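Local coordinates for protein ALDH21) (Physcomitrella patens subsp. patens, PDB 5N5S) that probably catalyses the NADP-dependent, non-phosphorylating oxidation of glyceraldehyde 3-phosphate to 3-phosphoglycerate, at residues Val283-Gly288 with Gln490-Lys495; Gly441-Ile446 with Asp477-Gly482. All blocks are in the same frame, centred on the assembly; numbering follows the deposited sequence.

Interaction 1. Residues Val283-Gly288 with Gln490-Lys495; sequences VMELGG and QREGVK. With NAP (NADP nicotinamide-adenine-dinucleotide phosphate), chain G.
Val283 and Gln490 make the apolar side of this contact, where the end of strand 281-285 meets the turn that follows strand 488-489. Their side chains cross at about a right angle: Val283 CG1 rests 4.0 Å from Gln490 CB, and Val283 CG2 straddles the same methylene and the next. Beyond CG the glutamine leads away from the strand, and the residue packs on Lys281 of the second subunit.

Two acids make the next layer. Glu285 CG lies 3.8 Å from Glu492 CD; beyond it the chain bends (chi2 -67°), bringing OE1 to 3.5 Å from Glu492 N. The same oxygen also packs against the backbone of Tyr481. Glu492 is extended beyond CG and runs past Glu285 to Lys198, which takes OE2 in a salt bridge; the buried OE1 of Glu492 has no partner in the model. The carboxylate planes are 32° apart, and Glu285 OE1 stays 4.8 Å from Glu492 OE1.

A polar bond within 490-495 braces the turn. Arg491 NH1 reaches back to Gln490 O at 2.8 Å, in the plane of its own guanidinium but well above the carbonyl plane, while NH2 bonds Thr504 O of the second subunit. Gly493 sits at the N-cap position of helix 494-500 with backbone angles at which a side chain would run into the preceding carbonyl oxygen.

The cofactor is gripped from the strand side. Its carboxamide N7N donates to Leu286 O at 3.0 Å and to Glu285 OE2 at 3.2 Å. Those two bonds use the amide's N-H groups and should fix the rotation of the carboxamide. Glu285, the predicted active-site residue, thus turns one oxygen to NADP and the other to the backbone beside it, while the charge of Glu492 is probably balanced by Lys198.

Interaction 2. Residues Gly441-Ile446 with Asp477-Gly482; sequences GLQSGI and DSQPYG. With NAP (NADP nicotinamide-adenine-dinucleotide phosphate), chain G.
The ring of Tyr481 meets the amide of Gln443 obliquely, the two planes 68° apart, with Gln443 OE1 3.5 Å from Tyr481 CD1. Leu442 CD2 also approaches the ring obliquely. Gln479 NE2 lies in the ring plane at one edge and the nicotinamide carboxamide of NADP at another, its oxygen O7N 3.1 Å from Tyr481 CE2; Arg475 adds a cation-pi contact. The two glutamines come from opposite directions with amide planes 24° apart; Gln479 NE2 donates to Gln443 OE1 at 2.9 Å, a weak bond because it is far from straight. Each amide has firmer ties: Gln443 NE2 to the carbonyls of Pro472 and Leu474, Gln479 OE1 to Val476 N.

Leu442 fills the space beside the phenol. With CG anti to the backbone N (chi1 -163°), it spreads its methyls over two neighbours: CD1 lies 3.4 Å from Gly482 C, and CD2 lies 3.5 Å from Tyr481 OH. That buried hydroxyl has no hydrogen-bonding partner in the model. An alanine in place of Tyr481 would probably open a gap beside Leu442 CD2, Gln443 and the carboxamide oxygen and leave Arg475 without its aromatic mate.

Tyr481 binds succinate and touches Cys320, so the arrangement is a wall of the aldehyde dehydrogenase active site, where the loop 477-482 packs against the start of catalytic-domain strand 443-447, and Tyr481 and Leu442 both border the carboxamide of NADP.

How the interactions relate
From the N terminus, the chain first passes Val283-Gly288, leaving strand 281-285 of the cofactor-binding sheet. It then crosses into the catalytic sheet, where Gly441-Ile446 enters strand 443-447. Interaction 2 closes a short loop of 30 residues by bringing back Asp477-Gly482; interaction 1 closes a far longer one, of 201 residues, at Gln490-Lys495, so interaction 2 is nested inside it. The two are joined directly by a probable hydrogen bond from Glu492 N to Tyr481 O, 2.7 Å. Together they tie the cofactor-binding sheet to the catalytic sheet around the NADP carboxamide, and both reach the second subunit.

Interaction 1. Residues Val283-Gly288 with Gln490-Lys495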
loop_
_atom_site.group_PDB
_atom_site.type_symbol
_atom_site.label_atom_id
_atom_site.label_comp_id
_atom_site.label_asym_id
_atom_site.label_seq_id
_atom_site.Cartn_x
_atom_site.Cartn_y
_atom_site.Cartn_z
ATOM N N VAL B 283 6.763 23.188 3.832
ATOM C CA VAL B 283 6.454 22.736 2.474
ATOM C C VAL B 283 6.776 23.948 1.603
ATOM O O VAL B 283 6.269 25.047 1.879
ATOM C CB VAL B 283 4.973 22.276 2.309
ATOM C CG1 VAL B 283 4.658 21.918 0.848
ATOM C CG2 VAL B 283 4.656 21.099 3.223
ATOM N N MET B 284 7.647 23.766 0.592
ATOM C CA MET B 284 8.095 24.827 -0.320
ATOM C C MET B 284 7.830 24.519 -1.784
ATOM O O MET B 284 8.477 23.646 -2.360
ATOM C CB MET B 284 9.591 25.161 -0.107
ATOM C CG MET B 284 9.881 25.872 1.194
ATOM S SD MET B 284 9.296 27.565 1.171
ATOM C CE MET B 284 8.859 27.788 2.903
ATOM N N GLU B 285 6.891 25.250 -2.391
ATOM C CA GLU B 285 6.557 25.140 -3.813
ATOM C C GLU B 285 7.080 26.424 -4.458
ATOM O O GLU B 285 6.429 27.466 -4.376
ATOM C CB GLU B 285 5.030 24.974 -4.001
ATOM C CG GLU B 285 4.498 23.584 -3.664
ATOM C CD GLU B 285 4.948 22.447 -4.570
ATOM O OE1 GLU B 285 5.020 21.296 -4.085
ATOM O OE2 GLU B 285 5.264 22.704 -5.754
ATOM N N LEU B 286 8.298 26.378 -5.015
ATOM C CA LEU B 286 8.963 27.576 -5.552
ATOM C C LEU B 286 9.089 27.580 -7.087
ATOM O O LEU B 286 8.386 26.822 -7.752
ATOM C CB LEU B 286 10.321 27.797 -4.846
ATOM C CG LEU B 286 10.312 27.513 -3.326
ATOM C CD1 LEU B 286 11.666 27.266 -2.815
ATOM C CD2 LEU B 286 9.655 28.619 -2.539
ATOM N N GLY B 287 9.924 28.478 -7.624
ATOM C CA GLY B 287 10.109 28.684 -9.051
ATOM C C GLY B 287 10.762 27.566 -9.843
ATOM O O GLY B 287 11.208 26.563 -9.283
ATOM N N GLY B 288 10.820 27.762 -11.159
ATOM C CA GLY B 288 11.429 26.824 -12.086
ATOM C C GLY B 288 11.941 27.457 -13.363
ATOM O O GLY B 288 11.511 28.544 -13.750
ATOM N N GLN B 490 9.318 18.883 -0.497
ATOM C CA GLN B 490 8.008 18.234 -0.287
ATOM C C GLN B 490 7.170 18.219 -1.564
ATOM O O GLN B 490 7.603 18.719 -2.607
ATOM C CB GLN B 490 7.220 18.804 0.927
ATOM C CG GLN B 490 7.990 18.862 2.244
ATOM C CD GLN B 490 8.583 17.548 2.666
ATOM O OE1 GLN B 490 7.891 16.611 3.070
ATOM N NE2 GLN B 490 9.890 17.499 2.684
ATOM N N ARG B 491 5.985 17.601 -1.500
ATOM C CA ARG B 491 5.110 17.446 -2.664
ATOM C C ARG B 491 3.676 17.821 -2.397
ATOM O O ARG B 491 3.095 17.446 -1.364
ATOM C CB ARG B 491 5.126 15.986 -3.191
ATOM C CG ARG B 491 6.470 15.470 -3.720
ATOM C CD ARG B 491 6.939 16.183 -4.984
ATOM N NE ARG B 491 8.269 15.731 -5.395
ATOM C CZ ARG B 491 9.415 16.269 -4.996
ATOM N NH1 ARG B 491 9.418 17.298 -4.159
ATOM N NH2 ARG B 491 10.567 15.788 -5.438
ATOM N N GLU B 492 3.087 18.469 -3.407
ATOM C CA GLU B 492 1.673 18.794 -3.496
ATOM C C GLU B 492 1.000 17.776 -4.430
ATOM O O GLU B 492 1.618 16.772 -4.799
ATOM C CB GLU B 492 1.400 20.264 -3.806
ATOM C CG GLU B 492 1.342 21.072 -2.512
ATOM C CD GLU B 492 0.943 22.529 -2.631
ATOM O OE1 GLU B 492 0.520 22.960 -3.730
ATOM O OE2 GLU B 492 1.077 23.250 -1.617
ATOM N N GLY B 493 -0.275 17.972 -4.701
ATOM C CA GLY B 493 -1.127 16.957 -5.290
ATOM C C GLY B 493 -1.774 16.439 -4.026
ATOM O O GLY B 493 -1.076 16.144 -3.050
ATOM N N VAL B 494 -3.090 16.470 -3.980
ATOM C CA VAL B 494 -3.928 16.266 -2.801
ATOM C C VAL B 494 -3.431 15.172 -1.806
ATOM O O VAL B 494 -3.137 15.542 -0.664
ATOM C CB VAL B 494 -5.418 16.079 -3.147
ATOM C CG1 VAL B 494 -6.239 15.818 -1.887
ATOM C CG2 VAL B 494 -5.955 17.302 -3.879
ATOM N N LYS B 495 -3.338 13.877 -2.206
ATOM C CA LYS B 495 -2.939 12.816 -1.275
ATOM C C LYS B 495 -1.513 13.014 -0.686
ATOM O O LYS B 495 -1.274 12.619 0.453
ATOM C CB LYS B 495 -3.143 11.398 -1.858
ATOM C CG LYS B 495 -2.188 10.953 -2.943
ATOM C CD LYS B 495 -2.457 9.492 -3.323
ATOM C CE LYS B 495 -1.555 9.020 -4.424
ATOM N NZ LYS B 495 -1.488 7.534 -4.494
HETATM P PA NAP G . 6.179 35.919 -4.231
HETATM O O1A NAP G . 7.350 35.315 -3.550
HETATM O O2A NAP G . 6.369 37.395 -4.599
HETATM O O5B NAP G . 4.894 35.920 -3.279
HETATM C C5B NAP G . 4.104 34.785 -2.871
HETATM C C4B NAP G . 3.374 35.156 -1.602
HETATM O O4B NAP G . 4.323 35.414 -0.541
HETATM C C3B NAP G . 2.462 36.385 -1.662
HETATM O O3B NAP G . 1.248 36.113 -0.967
HETATM C C2B NAP G . 3.293 37.464 -0.968
HETATM O O2B NAP G . 2.572 38.606 -0.459
HETATM C C1B NAP G . 3.992 36.632 0.100
HETATM N N9A NAP G . 5.175 37.133 0.799
HETATM C C8A NAP G . 6.292 37.702 0.245
HETATM N N7A NAP G . 7.229 37.992 1.113
HETATM C C5A NAP G . 6.696 37.584 2.326
HETATM C C6A NAP G . 7.203 37.595 3.644
HETATM N N6A NAP G . 8.424 38.029 3.963
HETATM N N1A NAP G . 6.412 37.107 4.630
HETATM C C2A NAP G . 5.200 36.636 4.309
HETATM N N3A NAP G . 4.618 36.569 3.105
HETATM C C4A NAP G . 5.424 37.059 2.149
HETATM O O3 NAP G . 5.615 35.248 -5.568
HETATM P PN NAP G . 4.553 35.672 -6.688
HETATM O O1N NAP G . 5.099 36.805 -7.469
HETATM O O2N NAP G . 3.220 35.814 -6.063
HETATM O O5D NAP G . 4.583 34.364 -7.603
HETATM C C5D NAP G . 5.662 34.116 -8.541
HETATM C C4D NAP G . 6.598 33.023 -8.070
HETATM O O4D NAP G . 5.833 31.888 -7.595
HETATM C C3D NAP G . 7.500 32.445 -9.158
HETATM O O3D NAP G . 8.816 32.191 -8.677
HETATM C C2D NAP G . 6.758 31.161 -9.524
HETATM O O2D NAP G . 7.533 30.158 -10.163
HETATM C C1D NAP G . 6.360 30.677 -8.100
HETATM N N1N NAP G . 5.236 29.654 -8.175
HETATM C C2N NAP G . 5.450 28.332 -7.731
HETATM C C3N NAP G . 4.453 27.390 -7.931
HETATM C C7N NAP G . 4.586 25.909 -7.635
HETATM O O7N NAP G . 3.577 25.175 -7.711
HETATM N N7N NAP G . 5.782 25.442 -7.259
HETATM C C4N NAP G . 3.268 27.793 -8.548
HETATM C C5N NAP G . 3.091 29.103 -8.963
HETATM C C6N NAP G . 4.081 30.019 -8.761
HETATM P P2B NAP G . 2.125 39.882 -1.318
HETATM O O1X NAP G . 2.156 39.680 -2.814
HETATM O O2X NAP G . 3.023 41.045 -0.832
HETATM O O3X NAP G . 0.711 40.054 -0.767
#

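Interaction 2. Residues Gly441-Ile446 with Asp477-Gly482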
loop_
_atom_site.group_PDB
_atom_site.type_symbol
_atom_site.label_atom_id
_atom_site.label_comp_id
_atom_site.label_asym_id
_atom_site.label_seq_id
_atom_site.Cartn_x
_atom_site.Cartn_y
_atom_site.Cartn_z
ATOM N N GLY B 441 14.641 22.805 -10.577
ATOM C CA GLY B 441 14.341 21.400 -10.825
ATOM C C GLY B 441 12.904 21.055 -10.515
ATOM O O GLY B 441 12.645 20.210 -9.656
ATOM N N LEU B 442 11.959 21.737 -11.183
ATOM C CA LEU B 442 10.531 21.512 -10.950
ATOM C C LEU B 442 10.026 20.410 -11.872
ATOM O O LEU B 442 9.786 19.276 -11.433
ATOM C CB LEU B 442 9.723 22.837 -11.065
ATOM C CG LEU B 442 8.291 22.883 -10.474
ATOM C CD1 LEU B 442 8.226 22.319 -9.100
ATOM C CD2 LEU B 442 7.769 24.287 -10.432
ATOM N N GLN B 443 9.934 20.721 -13.160
ATOM C CA GLN B 443 9.562 19.749 -14.176
ATOM C C GLN B 443 10.423 19.912 -15.402
ATOM O O GLN B 443 11.141 20.908 -15.542
ATOM C CB GLN B 443 8.047 19.760 -14.487
ATOM C CG GLN B 443 7.181 19.413 -13.237
ATOM C CD GLN B 443 5.778 18.935 -13.510
ATOM O OE1 GLN B 443 5.253 18.100 -12.774
ATOM N NE2 GLN B 443 5.118 19.470 -14.546
ATOM N N SER B 444 10.430 18.859 -16.227
ATOM C CA SER B 444 11.095 18.762 -17.517
ATOM C C SER B 444 10.131 18.050 -18.441
ATOM O O SER B 444 9.242 17.337 -17.969
ATOM C CB SER B 444 12.378 17.944 -17.409
ATOM O OG SER B 444 13.476 18.719 -16.957
ATOM N N GLY B 445 10.316 18.256 -19.740
ATOM C CA GLY B 445 9.528 17.633 -20.786
ATOM C C GLY B 445 10.413 16.892 -21.774
ATOM O O GLY B 445 11.587 17.238 -21.953
ATOM N N ILE B 446 9.864 15.843 -22.402
ATOM C CA ILE B 446 10.594 15.062 -23.398
ATOM C C ILE B 446 9.648 14.483 -24.439
ATOM O O ILE B 446 8.665 13.822 -24.095
ATOM C CB ILE B 446 11.556 13.987 -22.790
ATOM C CG1 ILE B 446 12.337 13.255 -23.912
ATOM C CG2 ILE B 446 10.832 13.010 -21.831
ATOM C CD1 ILE B 446 13.406 12.354 -23.510
ATOM N N ASP B 477 -3.862 17.314 -11.047
ATOM C CA ASP B 477 -4.039 17.666 -9.620
ATOM C C ASP B 477 -3.883 16.498 -8.610
ATOM O O ASP B 477 -3.752 16.749 -7.413
ATOM C CB ASP B 477 -5.371 18.394 -9.406
ATOM C CG ASP B 477 -5.512 19.593 -10.320
ATOM O OD1 ASP B 477 -4.785 20.584 -10.113
ATOM O OD2 ASP B 477 -6.288 19.504 -11.293
ATOM N N SER B 478 -3.848 15.247 -9.093
ATOM C CA SER B 478 -3.656 14.051 -8.267
ATOM C C SER B 478 -2.185 13.563 -8.261
ATOM O O SER B 478 -1.830 12.742 -7.417
ATOM C CB SER B 478 -4.586 12.931 -8.728
ATOM O OG SER B 478 -4.423 12.652 -10.111
ATOM N N GLN B 479 -1.339 14.054 -9.210
ATOM C CA GLN B 479 0.070 13.652 -9.320
ATOM C C GLN B 479 0.934 14.262 -8.196
ATOM O O GLN B 479 0.654 15.396 -7.785
ATOM C CB GLN B 479 0.655 14.062 -10.710
ATOM C CG GLN B 479 1.272 15.484 -10.732
ATOM C CD GLN B 479 1.854 15.950 -12.023
ATOM O OE1 GLN B 479 1.180 16.022 -13.040
ATOM N NE2 GLN B 479 3.099 16.381 -11.980
ATOM N N PRO B 480 2.043 13.596 -7.767
ATOM C CA PRO B 480 2.956 14.256 -6.812
ATOM C C PRO B 480 3.688 15.385 -7.539
ATOM O O PRO B 480 4.298 15.155 -8.588
ATOM C CB PRO B 480 3.889 13.130 -6.351
ATOM C CG PRO B 480 3.827 12.101 -7.422
ATOM C CD PRO B 480 2.545 12.268 -8.182
ATOM N N TYR B 481 3.547 16.614 -7.037
ATOM C CA TYR B 481 4.097 17.807 -7.675
ATOM C C TYR B 481 4.971 18.608 -6.708
ATOM O O TYR B 481 4.534 18.968 -5.623
ATOM C CB TYR B 481 2.940 18.671 -8.201
ATOM C CG TYR B 481 3.367 19.937 -8.907
ATOM C CD1 TYR B 481 3.634 19.942 -10.274
ATOM C CD2 TYR B 481 3.483 21.138 -8.215
ATOM C CE1 TYR B 481 3.984 21.117 -10.940
ATOM C CE2 TYR B 481 3.840 22.316 -8.866
ATOM C CZ TYR B 481 4.086 22.301 -10.230
ATOM O OH TYR B 481 4.417 23.468 -10.862
ATOM N N GLY B 482 6.172 18.928 -7.138
ATOM C CA GLY B 482 7.130 19.668 -6.335
ATOM C C GLY B 482 8.487 19.636 -6.969
ATOM O O GLY B 482 8.664 19.033 -8.034
HETATM P PA NAP G . 6.179 35.919 -4.231
HETATM O O1A NAP G . 7.350 35.315 -3.550
HETATM O O2A NAP G . 6.369 37.395 -4.599
HETATM O O5B NAP G . 4.894 35.920 -3.279
HETATM C C5B NAP G . 4.104 34.785 -2.871
HETATM C C4B NAP G . 3.374 35.156 -1.602
HETATM O O4B NAP G . 4.323 35.414 -0.541
HETATM C C3B NAP G . 2.462 36.385 -1.662
HETATM O O3B NAP G . 1.248 36.113 -0.967
HETATM C C2B NAP G . 3.293 37.464 -0.968
HETATM O O2B NAP G . 2.572 38.606 -0.459
HETATM C C1B NAP G . 3.992 36.632 0.100
HETATM N N9A NAP G . 5.175 37.133 0.799
HETATM C C8A NAP G . 6.292 37.702 0.245
HETATM N N7A NAP G . 7.229 37.992 1.113
HETATM C C5A NAP G . 6.696 37.584 2.326
HETATM C C6A NAP G . 7.203 37.595 3.644
HETATM N N6A NAP G . 8.424 38.029 3.963
HETATM N N1A NAP G . 6.412 37.107 4.630
HETATM C C2A NAP G . 5.200 36.636 4.309
HETATM N N3A NAP G . 4.618 36.569 3.105
HETATM C C4A NAP G . 5.424 37.059 2.149
HETATM O O3 NAP G . 5.615 35.248 -5.568
HETATM P PN NAP G . 4.553 35.672 -6.688
HETATM O O1N NAP G . 5.099 36.805 -7.469
HETATM O O2N NAP G . 3.220 35.814 -6.063
HETATM O O5D NAP G . 4.583 34.364 -7.603
HETATM C C5D NAP G . 5.662 34.116 -8.541
HETATM C C4D NAP G . 6.598 33.023 -8.070
HETATM O O4D NAP G . 5.833 31.888 -7.595
HETATM C C3D NAP G . 7.500 32.445 -9.158
HETATM O O3D NAP G . 8.816 32.191 -8.677
HETATM C C2D NAP G . 6.758 31.161 -9.524
HETATM O O2D NAP G . 7.533 30.158 -10.163
HETATM C C1D NAP G . 6.360 30.677 -8.100
HETATM N N1N NAP G . 5.236 29.654 -8.175
HETATM C C2N NAP G . 5.450 28.332 -7.731
HETATM C C3N NAP G . 4.453 27.390 -7.931
HETATM C C7N NAP G . 4.586 25.909 -7.635
HETATM O O7N NAP G . 3.577 25.175 -7.711
HETATM N N7N NAP G . 5.782 25.442 -7.259
HETATM C C4N NAP G . 3.268 27.793 -8.548
HETATM C C5N NAP G . 3.091 29.103 -8.963
HETATM C C6N NAP G . 4.081 30.019 -8.761
HETATM P P2B NAP G . 2.125 39.882 -1.318
HETATM O O1X NAP G . 2.156 39.680 -2.814
HETATM O O2X NAP G . 3.023 41.045 -0.832
HETATM O O3X NAP G . 0.711 40.054 -0.767
#